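Local coordinates for general odorant-binding protein 28a (Drosophila melanogaster, PDB 6QQ4) that probably binds small odorant or pheromone molecules and carries them as a secreted, all-helical protein, at residues 15-19 with 20-24; 24-27 with 28-31; 37-40 with 41-44; 107-110 with 111-114. All blocks are in the same frame, centred on the assembly; numbering follows the deposited sequence.

Interaction 1: residues 15-19 with 20-24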
loop_
_atom_site.group_PDB
_atom_site.type_symbol
_atom_site.label_atom_id
_atom_site.label_comp_id
_atom_site.label_asym_id
_atom_site.label_seq_id
_atom_site.Cartn_x
_atom_site.Cartn_y
_atom_site.Cartn_z
ATOM N N SER A 15 8.659 -9.487 6.954
ATOM C CA SER A 15 8.048 -10.523 7.782
ATOM C C SER A 15 6.843 -11.171 7.073
ATOM O O SER A 15 6.431 -12.282 7.412
ATOM C CB SER A 15 7.636 -9.949 9.139
ATOM O OG SER A 15 6.776 -8.839 8.982
ATOM N N CYS A 16 6.300 -10.477 6.079
ATOM C CA CYS A 16 5.226 -11.021 5.249
ATOM C C CYS A 16 5.700 -11.985 4.145
ATOM O O CYS A 16 4.944 -12.851 3.721
ATOM C CB CYS A 16 4.452 -9.883 4.593
ATOM S SG CYS A 16 3.165 -9.164 5.568
ATOM N N MET A 17 6.931 -11.810 3.669
ATOM C CA MET A 17 7.456 -12.558 2.518
ATOM C C MET A 17 7.335 -14.097 2.577
ATOM O O MET A 17 6.930 -14.723 1.583
ATOM C CB MET A 17 8.939 -12.198 2.296
ATOM C CG MET A 17 9.195 -10.893 1.571
ATOM S SD MET A 17 10.963 -10.528 1.422
ATOM C CE MET A 17 11.548 -12.016 0.619
ATOM N N PRO A 18 7.724 -14.721 3.711
ATOM C CA PRO A 18 7.684 -16.189 3.718
ATOM C C PRO A 18 6.276 -16.761 3.641
ATOM O O PRO A 18 6.086 -17.830 3.085
ATOM C CB PRO A 18 8.334 -16.554 5.065
ATOM C CG PRO A 18 9.171 -15.377 5.420
ATOM C CD PRO A 18 8.395 -14.192 4.918
ATOM N N GLU A 19 5.287 -16.066 4.180
ATOM C CA GLU A 19 3.957 -16.645 4.180
ATOM C C GLU A 19 3.250 -16.523 2.807
ATOM O O GLU A 19 2.217 -17.154 2.570
ATOM C CB GLU A 19 3.123 -16.033 5.302
ATOM C CG GLU A 19 2.803 -14.584 5.157
ATOM C CD GLU A 19 2.169 -14.037 6.412
ATOM O OE1 GLU A 19 2.915 -13.766 7.379
ATOM O OE2 GLU A 19 0.927 -13.906 6.440
ATOM N N VAL A 20 3.820 -15.758 1.882
ATOM C CA VAL A 20 3.273 -15.753 0.528
ATOM C C VAL A 20 4.329 -16.231 -0.473
ATOM O O VAL A 20 4.133 -16.178 -1.693
ATOM C CB VAL A 20 2.736 -14.359 0.145
ATOM C CG1 VAL A 20 1.671 -13.906 1.159
ATOM C CG2 VAL A 20 3.858 -13.346 0.046
ATOM N N GLY A 21 5.437 -16.738 0.056
ATOM C CA GLY A 21 6.527 -17.235 -0.766
ATOM C C GLY A 21 7.095 -16.199 -1.726
ATOM O O GLY A 21 7.567 -16.533 -2.828
ATOM N N ALA A 22 7.060 -14.930 -1.329
ATOM C CA ALA A 22 7.615 -13.882 -2.181
ATOM C C ALA A 22 9.144 -13.882 -2.138
ATOM O O ALA A 22 9.763 -14.482 -1.244
ATOM C CB ALA A 22 7.080 -12.520 -1.776
ATOM N N THR A 23 9.745 -13.193 -3.104
ATOM C CA THR A 23 11.196 -13.157 -3.260
ATOM C C THR A 23 11.772 -11.761 -3.076
ATOM O O THR A 23 11.029 -10.775 -2.981
ATOM C CB THR A 23 11.624 -13.645 -4.654
ATOM O OG1 THR A 23 11.096 -12.752 -5.645
ATOM C CG2 THR A 23 11.109 -15.056 -4.911
ATOM N N ASP A 24 13.101 -11.675 -3.042
ATOM C CA ASP A 24 13.755 -10.381 -2.962
ATOM C C ASP A 24 13.370 -9.482 -4.136
ATOM O O ASP A 24 13.309 -8.272 -3.978
ATOM C CB ASP A 24 15.274 -10.529 -2.914
ATOM C CG ASP A 24 15.799 -10.752 -1.505
ATOM O OD1 ASP A 24 15.163 -11.490 -0.721
ATOM O OD2 ASP A 24 16.846 -10.162 -1.170
#
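Met17 reaches past the end of its helix toward Ala22 and Asp24 because its CG lies beside the backbone N, anti to the carbonyl carbon (chi1 -80°), its next torsion is extended, and the last one bends (chi3 55°). That bend sets the methyl CE against the backbone beyond, 3.6 Å from Ala22 O, and brings it close to the carbon of the Thr23 carbonyl and the carboxylate oxygen OD1 of Asp24. Further back on the same side chain, Met17 CG lies 4.3 Å from Ala22 CB. The polar part of the contact falls to the Met17 carbonyl. Ala22 N donates to Met17 O at 2.9 Å, and Val20 N donates to it at 3.3 Å from the opposite face of the carbonyl plane, standing well above that plane. A weak bond from Gly21 N to Pro18 O, also 3.3 Å, adds the second link back into the last turn. With Gly21 at positive phi (58°), the pattern is a Schellman motif, and the apolar pair Met17 and Ala22 is the hydrophobic contact that commonly flanks it. Val20 turns its CG2 back over the same turn, 3.7 Å from Met17 O. The helix is already kinked at Pro18, whose ring nitrogen has no hydrogen to give. Val20 and Met17 also rest on helix 39-52, to which Cys16 is joined by its disulfide to Cys47. Two donors on one carbonyl, with apolar groups alongside, imply a helix end closed by its own backbone, the last N-H groups taken up locally by Met17 O and, weakly, Pro18 O.

Interaction 2: residues 24-27 with 28-31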
loop_
_atom_site.group_PDB
_atom_site.type_symbol
_atom_site.label_atom_id
_atom_site.label_comp_id
_atom_site.label_asym_id
_atom_site.label_seq_id
_atom_site.Cartn_x
_atom_site.Cartn_y
_atom_site.Cartn_z
ATOM N N ASP A 24 13.101 -11.675 -3.042
ATOM C CA ASP A 24 13.755 -10.381 -2.962
ATOM C C ASP A 24 13.370 -9.482 -4.136
ATOM O O ASP A 24 13.309 -8.272 -3.978
ATOM C CB ASP A 24 15.274 -10.529 -2.914
ATOM C CG ASP A 24 15.799 -10.752 -1.505
ATOM O OD1 ASP A 24 15.163 -11.490 -0.721
ATOM O OD2 ASP A 24 16.846 -10.162 -1.170
ATOM N N ALA A 25 13.118 -10.066 -5.305
ATOM C CA ALA A 25 12.719 -9.257 -6.457
ATOM C C ALA A 25 11.375 -8.589 -6.168
ATOM O O ALA A 25 11.154 -7.430 -6.535
ATOM C CB ALA A 25 12.636 -10.104 -7.716
ATOM N N ASP A 26 10.493 -9.333 -5.498
ATOM C CA ASP A 26 9.178 -8.823 -5.126
ATOM C C ASP A 26 9.283 -7.672 -4.144
ATOM O O ASP A 26 8.536 -6.693 -4.230
ATOM C CB ASP A 26 8.324 -9.926 -4.519
ATOM C CG ASP A 26 7.965 -10.988 -5.508
ATOM O OD1 ASP A 26 7.738 -10.657 -6.693
ATOM O OD2 ASP A 26 7.893 -12.163 -5.094
ATOM N N LEU A 27 10.182 -7.820 -3.182
ATOM C CA LEU A 27 10.464 -6.768 -2.217
ATOM C C LEU A 27 10.996 -5.504 -2.909
ATOM O O LEU A 27 10.624 -4.390 -2.554
ATOM C CB LEU A 27 11.473 -7.264 -1.184
ATOM C CG LEU A 27 11.427 -6.628 0.196
ATOM C CD1 LEU A 27 10.105 -6.966 0.839
ATOM C CD2 LEU A 27 12.588 -7.127 1.047
ATOM N N GLN A 28 11.865 -5.681 -3.899
ATOM C CA GLN A 28 12.457 -4.530 -4.593
ATOM C C GLN A 28 11.408 -3.753 -5.388
ATOM O O GLN A 28 11.390 -2.518 -5.364
ATOM C CB GLN A 28 13.602 -4.977 -5.510
ATOM C CG GLN A 28 14.907 -4.207 -5.271
ATOM C CD GLN A 28 16.118 -4.883 -5.896
ATOM O OE1 GLN A 28 16.213 -6.112 -5.929
ATOM N NE2 GLN A 28 17.054 -4.080 -6.394
ATOM N N GLU A 29 10.513 -4.466 -6.064
ATOM C CA GLU A 29 9.408 -3.797 -6.746
ATOM C C GLU A 29 8.601 -2.918 -5.795
ATOM O O GLU A 29 8.161 -1.831 -6.171
ATOM C CB GLU A 29 8.488 -4.817 -7.422
ATOM C CG GLU A 29 9.177 -5.581 -8.509
ATOM C CD GLU A 29 8.232 -6.436 -9.334
ATOM O OE1 GLU A 29 7.153 -6.824 -8.836
ATOM O OE2 GLU A 29 8.576 -6.705 -10.497
ATOM N N MET A 30 8.405 -3.379 -4.566
ATOM C CA MET A 30 7.667 -2.593 -3.580
ATOM C C MET A 30 8.381 -1.302 -3.187
ATOM O O MET A 30 7.760 -0.238 -3.184
ATOM C CB MET A 30 7.412 -3.403 -2.315
ATOM C CG MET A 30 6.157 -4.228 -2.291
ATOM S SD MET A 30 5.807 -4.790 -0.596
ATOM C CE MET A 30 5.318 -3.274 0.217
ATOM N N VAL A 31 9.671 -1.392 -2.833
ATOM C CA VAL A 31 10.404 -0.209 -2.368
ATOM C C VAL A 31 10.429 0.845 -3.449
ATOM O O VAL A 31 10.414 2.042 -3.166
ATOM C CB VAL A 31 11.891 -0.500 -1.954
ATOM C CG1 VAL A 31 11.962 -1.523 -0.907
ATOM C CG2 VAL A 31 12.743 -0.931 -3.125
HETATM O O HOH W 1 5.978 -8.457 -7.334
#
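Asp26 OD1, one turn before Glu29, is gripped from two directions: a water donates to it at 2.9 Å, and the hydroxyl of Thr38, at the start of the following helix, hydrogen-bonds to it as well. The same water donates to Glu29 OE1 at a short 2.5 Å, and so bridges two carboxylates whose oxygens Asp26 OD1 and Glu29 OE1 stand 4.4 Å apart. Like charges at this spacing would be expected to disfavour each other, and the shared donor probably offsets part of the cost. Glu29 also has Ser37 as a partner for its OE2, which holds the far side of that carboxylate. Its chain lies beside the helix: with CG anti to the carbonyl carbon (chi1 -64°) and the rest extended, CG passes 3.4 Å from Ala25 O. The other oxygen of Asp26, OD2, accepts from the backbone N of Thr23, the N-cap residue. This link from the third helical residue back to the cap belongs to the capping-box pattern, and a negative group at the amino end of helix 24-31 should be favourable to the helix dipole. Regular backbone bonds follow, Glu29 N to Ala25 O at 3.1 Å among them. Val31 N donates to Leu27 O at 3.2 Å in the carbonyl plane, while Met30 CB and Val31 CG1 also lie against that oxygen, the second at 3.6 Å. The branches of Leu27 pack on Ala13 and Met17 of helix 2-20 and on Leu44, and Met30, bent at its last torsion, packs on Met10 and Leu44.

Interaction 3: residues 37-40 with 41-44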
loop_
_atom_site.group_PDB
_atom_site.type_symbol
_atom_site.label_atom_id
_atom_site.label_comp_id
_atom_site.label_asym_id
_atom_site.label_seq_id
_atom_site.Cartn_x
_atom_site.Cartn_y
_atom_site.Cartn_z
ATOM N N SER A 37 4.931 -7.569 -10.396
ATOM C CA SER A 37 5.028 -8.347 -11.630
ATOM C C SER A 37 4.717 -9.827 -11.394
ATOM O O SER A 37 4.659 -10.600 -12.342
ATOM C CB SER A 37 6.419 -8.197 -12.259
ATOM O OG SER A 37 7.410 -8.766 -11.431
ATOM N N THR A 38 4.508 -10.216 -10.136
ATOM C CA THR A 38 4.135 -11.594 -9.791
ATOM C C THR A 38 2.937 -11.607 -8.850
ATOM O O THR A 38 2.676 -10.622 -8.169
ATOM C CB THR A 38 5.303 -12.369 -9.113
ATOM O OG1 THR A 38 5.514 -11.866 -7.796
ATOM C CG2 THR A 38 6.616 -12.223 -9.907
ATOM N N TYR A 39 2.216 -12.728 -8.812
ATOM C CA TYR A 39 1.050 -12.890 -7.934
ATOM C C TYR A 39 1.453 -12.863 -6.464
ATOM O O TYR A 39 0.761 -12.282 -5.626
ATOM C CB TYR A 39 0.324 -14.195 -8.263
ATOM C CG TYR A 39 -0.947 -14.424 -7.493
ATOM C CD1 TYR A 39 -2.104 -13.709 -7.790
ATOM C CD2 TYR A 39 -0.994 -15.353 -6.472
ATOM C CE1 TYR A 39 -3.261 -13.909 -7.081
ATOM C CE2 TYR A 39 -2.142 -15.574 -5.767
ATOM C CZ TYR A 39 -3.267 -14.850 -6.058
ATOM O OH TYR A 39 -4.398 -15.098 -5.317
ATOM N N ALA A 40 2.570 -13.518 -6.157
ATOM C CA ALA A 40 3.111 -13.522 -4.803
ATOM C C ALA A 40 3.401 -12.099 -4.325
ATOM O O ALA A 40 3.183 -11.771 -3.162
ATOM C CB ALA A 40 4.376 -14.371 -4.746
ATOM N N GLY A 41 3.911 -11.262 -5.226
ATOM C CA GLY A 41 4.154 -9.868 -4.915
ATOM C C GLY A 41 2.854 -9.124 -4.640
ATOM O O GLY A 41 2.803 -8.242 -3.792
ATOM N N LYS A 42 1.798 -9.465 -5.368
ATOM C CA LYS A 42 0.468 -8.929 -5.051
ATOM C C LYS A 42 0.007 -9.399 -3.670
ATOM O O LYS A 42 -0.607 -8.637 -2.892
ATOM C CB LYS A 42 -0.561 -9.364 -6.089
ATOM C CG LYS A 42 -0.299 -8.858 -7.503
ATOM C CD LYS A 42 -1.417 -9.321 -8.433
ATOM C CE LYS A 42 -1.144 -8.895 -9.853
ATOM N NZ LYS A 42 -2.208 -9.437 -10.766
ATOM N N CYS A 43 0.279 -10.665 -3.367
ATOM C CA CYS A 43 -0.109 -11.185 -2.065
ATOM C C CYS A 43 0.807 -10.579 -0.983
ATOM O O CYS A 43 0.377 -10.364 0.143
ATOM C CB CYS A 43 -0.059 -12.715 -2.040
ATOM S SG CYS A 43 -1.373 -13.537 -2.980
ATOM N N LEU A 44 2.067 -10.309 -1.319
ATOM C CA LEU A 44 2.955 -9.643 -0.366
ATOM C C LEU A 44 2.320 -8.302 0.005
ATOM O O LEU A 44 2.143 -7.966 1.169
ATOM C CB LEU A 44 4.357 -9.447 -0.946
ATOM C CG LEU A 44 5.358 -8.634 -0.112
ATOM C CD1 LEU A 44 5.620 -9.305 1.235
ATOM C CD2 LEU A 44 6.657 -8.432 -0.871
#
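From an extended Thr38 (phi -131°) the backbone drops into helical geometry at Tyr39, and Lys42 N, Cys43 N and Leu44 N each donate to the carbonyl four residues back. Thr38 is the N-cap: its OG1 takes up the N-H of Gly41 at 3.1 Å, a capping bond to a first-turn N-H, and the same hydroxyl also hydrogen-bonds to Asp26 OD1 of the preceding helix. Gly41, buried, presents no side chain toward that hydroxyl. Tyr39 swings its ring along the helix, CG anti to the backbone N (chi1 -176°), and the sulfur of Cys43 meets it obliquely, 4.0 Å from SG to the ring centroid and 31° off the ring normal. The touching atoms are Tyr39 CE2 and Cys43 SG, 3.5 Å apart. This sulfur-aromatic contact borders one of the three disulfides of the six-helix odorant-binding fold, since Cys43 is bonded to Cys101 at the start of helix 100-117. The hydroxyl of Tyr39 hydrogen-bonds to Asp99, just before that helix, and the ring touches Cys101 and Glu102. Beside the ring runs the fully extended Lys42, whose CD comes within 4.5 Å of Tyr39 CD1 and whose CG lies 3.5 Å from Thr38 O.

Interaction 4: residues 107-110 with 111-114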
loop_
_atom_site.group_PDB
_atom_site.type_symbol
_atom_site.label_atom_id
_atom_site.label_comp_id
_atom_site.label_asym_id
_atom_site.label_seq_id
_atom_site.Cartn_x
_atom_site.Cartn_y
_atom_site.Cartn_z
ATOM N N TYR A 107 -5.835 -1.547 -5.564
ATOM C CA TYR A 107 -5.682 -0.362 -4.716
ATOM C C TYR A 107 -4.315 0.301 -4.889
ATOM O O TYR A 107 -4.224 1.521 -4.941
ATOM C CB TYR A 107 -5.904 -0.723 -3.236
ATOM C CG TYR A 107 -7.344 -0.989 -2.900
ATOM C CD1 TYR A 107 -8.345 -0.109 -3.301
ATOM C CD2 TYR A 107 -7.715 -2.134 -2.204
ATOM C CE1 TYR A 107 -9.666 -0.359 -3.013
ATOM C CE2 TYR A 107 -9.033 -2.397 -1.915
ATOM C CZ TYR A 107 -10.006 -1.509 -2.318
ATOM O OH TYR A 107 -11.326 -1.765 -2.016
ATOM N N GLY A 108 -3.254 -0.504 -4.974
ATOM C CA GLY A 108 -1.896 0.008 -5.135
ATOM C C GLY A 108 -1.701 0.760 -6.441
ATOM O O GLY A 108 -1.029 1.784 -6.495
ATOM N N THR A 109 -2.302 0.240 -7.504
ATOM C CA THR A 109 -2.364 0.936 -8.774
ATOM C C THR A 109 -2.989 2.316 -8.595
ATOM O O THR A 109 -2.481 3.323 -9.098
ATOM C CB THR A 109 -3.179 0.135 -9.795
ATOM O OG1 THR A 109 -2.542 -1.134 -10.006
ATOM C CG2 THR A 109 -3.252 0.888 -11.106
ATOM N N CYS A 110 -4.081 2.367 -7.851
ATOM C CA CYS A 110 -4.765 3.637 -7.631
ATOM C C CYS A 110 -3.882 4.602 -6.819
ATOM O O CYS A 110 -3.736 5.796 -7.154
ATOM C CB CYS A 110 -6.092 3.407 -6.906
ATOM S SG CYS A 110 -7.114 4.887 -6.791
ATOM N N PHE A 111 -3.285 4.065 -5.763
ATOM C CA PHE A 111 -2.362 4.828 -4.937
ATOM C C PHE A 111 -1.245 5.463 -5.762
ATOM O O PHE A 111 -1.000 6.661 -5.655
ATOM C CB PHE A 111 -1.758 3.945 -3.845
ATOM C CG PHE A 111 -2.739 3.555 -2.761
ATOM C CD1 PHE A 111 -4.016 4.075 -2.744
ATOM C CD2 PHE A 111 -2.368 2.675 -1.756
ATOM C CE1 PHE A 111 -4.919 3.716 -1.739
ATOM C CE2 PHE A 111 -3.254 2.314 -0.756
ATOM C CZ PHE A 111 -4.525 2.831 -0.741
ATOM N N ARG A 112 -0.565 4.649 -6.563
ATOM C CA ARG A 112 0.553 5.123 -7.355
ATOM C C ARG A 112 0.095 6.117 -8.390
ATOM O O ARG A 112 0.782 7.096 -8.647
ATOM C CB ARG A 112 1.262 3.973 -8.051
ATOM C CG ARG A 112 1.973 3.031 -7.126
ATOM C CD ARG A 112 2.947 2.160 -7.900
ATOM N NE ARG A 112 2.304 1.565 -9.054
ATOM C CZ ARG A 112 1.586 0.450 -9.013
ATOM N NH1 ARG A 112 1.439 -0.218 -7.867
ATOM N NH2 ARG A 112 1.031 -0.003 -10.125
ATOM N N GLY A 113 -1.058 5.834 -8.995
ATOM C CA GLY A 113 -1.618 6.683 -10.028
ATOM C C GLY A 113 -1.898 8.066 -9.487
ATOM O O GLY A 113 -1.470 9.066 -10.060
ATOM N N GLU A 114 -2.614 8.113 -8.371
ATOM C CA GLU A 114 -2.990 9.372 -7.758
ATOM C C GLU A 114 -1.747 10.089 -7.246
ATOM O O GLU A 114 -1.629 11.307 -7.356
ATOM C CB GLU A 114 -3.987 9.128 -6.625
ATOM C CG GLU A 114 -5.321 8.608 -7.117
ATOM C CD GLU A 114 -5.964 9.586 -8.074
ATOM O OE1 GLU A 114 -6.095 10.770 -7.685
ATOM O OE2 GLU A 114 -6.316 9.187 -9.208
HETATM O O HOH W 2 -0.345 -2.099 -10.584
#
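Arg112 folds back over Gly108 and Thr109. Its CB lies 3.5 Å from Gly108 O and its CG 3.3 Å from the same oxygen, which also accepts the backbone N-H of Arg112. A bend at chi3 (-49°) then folds the guanidinium back, so that one of its faces lies over Gly108 O and Thr109 CA. NH1, though close to Gly108 O, is not directed at it; it hydrogen-bonds to a bound pentaethylene glycol, probably from crystallisation, and has a long, weak ion pair with Glu105. NH2 donates to a water, 2.5 Å away, that lies at the edge of the guanidinium, in its plane, and that water is hydrogen-bonded to Thr109 OG1, itself also bonded to Glu105 O. On another side of the helix, the Phe111 ring has Tyr107 O over one face, 3.2 Å above its plane and offset toward the rim, while that oxygen takes the N-H of Phe111 at 2.8 Å. Glu114 CG lies 3.2 Å from Cys110 O. Among its neighbours, helix 100-117 is joined to helix 78-91 by the Cys110–Cys91 disulfide, Phe111 packs on Ile87 there and edge-to-face on Tyr73 of helix 66-74, and Arg112 leans on Pro35.

Overall arrangement
Interactions 1, 2 and 3 form one connected cluster around three successive helices. Interaction 1 ends where interaction 2 begins, at Asp24, and Met17 SD packs 3.7 Å from Leu27 CD1. Leu44 of interaction 3 meets both, its CD1 3.6 Å from Cys16 CB and its CD2 3.7 Å from Met30 SD. As the polar counterpart of this packing, the two carboxylates of interaction 2 reach the Ser37 and Thr38 hydroxyls of interaction 3. Interaction 4 stands apart, its centre about 22 Å from that of interaction 1, across the chain's centre, and about 15 Å from that of interaction 3. Its arginine touches the bound pentaethylene glycol, which may mark a pocket, though this is not established.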